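Local coordinates for uncharacterized protein MJ0327 (PDB 2QTD) that is of unknown function but belongs to the dinitrogenase iron-molybdenum cofactor family and may bind an iron-molybdenum cofactor or a related metal cluster, at residues Ile16-Ser19 against Phe20-Lys24. Numbering follows the deposited sequence.
Sequences ISNS and FEDCK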
loop_
_atom_site.group_PDB
_atom_site.type_symbol
_atom_site.label_atom_id
_atom_site.label_comp_id
_atom_site.label_asym_id
_atom_site.label_seq_id
_atom_site.Cartn_x
_atom_site.Cartn_y
_atom_site.Cartn_z
ATOM N N ILE A 16 10.530 -1.462 0.645
ATOM C CA ILE A 16 9.478 -0.572 0.196
ATOM C C ILE A 16 10.128 0.376 -0.810
ATOM O O ILE A 16 11.251 0.869 -0.570
ATOM C CB ILE A 16 8.815 0.190 1.389
ATOM C CG1 ILE A 16 8.126 -0.796 2.362
ATOM C CG2 ILE A 16 7.761 1.196 0.856
ATOM C CD1 ILE A 16 7.539 -0.148 3.640
ATOM N N SER A 17 9.457 0.602 -1.937
ATOM C CA SER A 17 10.012 1.383 -3.026
ATOM C C SER A 17 9.967 2.879 -2.708
ATOM O O SER A 17 9.248 3.322 -1.812
ATOM C CB SER A 17 9.225 1.166 -4.317
ATOM O OG SER A 17 7.882 1.591 -4.096
ATOM N N ASN A 18 10.674 3.634 -3.539
ATOM C CA ASN A 18 10.702 5.098 -3.396
ATOM C C ASN A 18 9.365 5.758 -3.695
ATOM O O ASN A 18 9.062 6.805 -3.108
ATOM C CB ASN A 18 11.764 5.719 -4.297
ATOM C CG ASN A 18 13.204 5.398 -3.864
ATOM O OD1 ASN A 18 13.462 4.852 -2.796
ATOM N ND2 ASN A 18 14.151 5.758 -4.720
ATOM N N SER A 19 8.580 5.166 -4.597
ATOM C CA SER A 19 7.242 5.670 -4.925
ATOM C C SER A 19 6.270 4.587 -5.331
ATOM O O SER A 19 6.641 3.428 -5.646
ATOM C CB SER A 19 7.357 6.746 -6.023
ATOM O OG SER A 19 7.495 6.196 -7.297
ATOM N N PHE A 20 4.999 4.974 -5.292
ATOM C CA PHE A 20 3.910 4.168 -5.785
ATOM C C PHE A 20 4.143 3.875 -7.251
ATOM O O PHE A 20 3.831 2.762 -7.714
ATOM C CB PHE A 20 2.581 4.925 -5.553
ATOM C CG PHE A 20 1.358 4.168 -5.920
ATOM C CD1 PHE A 20 0.808 3.269 -5.023
ATOM C CD2 PHE A 20 0.734 4.360 -7.141
ATOM C CE1 PHE A 20 -0.369 2.590 -5.322
ATOM C CE2 PHE A 20 -0.413 3.668 -7.454
ATOM C CZ PHE A 20 -0.954 2.770 -6.559
ATOM N N GLU A 21 4.699 4.841 -7.971
ATOM C CA GLU A 21 4.857 4.733 -9.424
ATOM C C GLU A 21 6.054 3.867 -9.831
ATOM O O GLU A 21 5.968 3.160 -10.818
ATOM C CB GLU A 21 4.934 6.123 -10.074
ATOM C CG GLU A 21 3.635 6.929 -9.936
ATOM C CD GLU A 21 3.398 7.499 -8.539
ATOM O OE1 GLU A 21 4.356 7.720 -7.792
ATOM O OE2 GLU A 21 2.228 7.692 -8.166
ATOM N N ASP A 22 7.156 3.919 -9.075
ATOM C CA ASP A 22 8.403 3.279 -9.468
ATOM C C ASP A 22 8.552 1.827 -8.995
ATOM O O ASP A 22 9.517 1.150 -9.377
ATOM C CB ASP A 22 9.601 4.166 -9.060
ATOM C CG ASP A 22 10.264 3.780 -7.733
ATOM O OD1 ASP A 22 9.606 3.521 -6.741
ATOM O OD2 ASP A 22 11.511 3.781 -7.676
ATOM N N CYS A 23 7.606 1.350 -8.183
ATOM C CA CYS A 23 7.754 0.020 -7.579
ATOM C C CYS A 23 7.835 -1.113 -8.607
ATOM O O CYS A 23 7.413 -0.975 -9.768
ATOM C CB CYS A 23 6.684 -0.259 -6.538
ATOM S SG CYS A 23 5.006 -0.442 -7.101
ATOM N N LYS A 24 8.465 -2.197 -8.191
ATOM C CA LYS A 24 8.442 -3.437 -9.002
ATOM C C LYS A 24 7.090 -4.102 -8.942
ATOM O O LYS A 24 6.567 -4.589 -9.959
ATOM C CB LYS A 24 9.587 -4.377 -8.561
ATOM C CG LYS A 24 9.647 -5.736 -9.281
ATOM C CD LYS A 24 9.966 -5.571 -10.788
ATOM C CE LYS A 24 9.753 -6.872 -11.610
ATOM N NZ LYS A 24 10.215 -6.673 -13.021
HETATM O O HOH W 1 12.347 2.488 -5.393
#
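S19 and D22 form a reciprocal capping box round a short helical turn at residues 20-22, within the loop that joins strands 5-11 and 25-32. S19 is the N-cap. Its OG accepts the backbone N-H of D22 at 2.9 Å (N-H...O 145°) and, more weakly, that of E21 at 3.2 Å. With chi1 of 80°, OG lies between the backbone N and the carbonyl carbon of S19, turned to the start of the turn. D22 returns the bond: its OD1 takes the N-H of S19 at 2.9 Å. That donor does not lie in the carboxylate plane but stands 48° out of it. The other carboxylate oxygen, OD2, receives a bond from a water, which accepts the N-H of N18. The carbonyl oxygen of S19 has two donors, one firm and one weak. S17 OG donates to S19 O at 2.7 Å, from above the carbonyl plane, while C23 N reaches the same oxygen only weakly. S17 OG also packs against C23 CB at 3.3 Å and has a weak bond to S10 O. Replacing S17 by an alanine would probably leave S19 O with only the weak C23 bond among these residues and open a small gap beside C23. E21 OE2 accepts hydrogen bonds from S66 N and N69 ND2, near the start of helix 67-74. The ring of F20 meets F73 of that helix edge-to-face and also F26 of strand 25-32. S17 pairs through its backbone with S10 of strand 5-11, and N44, just after strand 35-43, holds the carbonyls of E21 and C23.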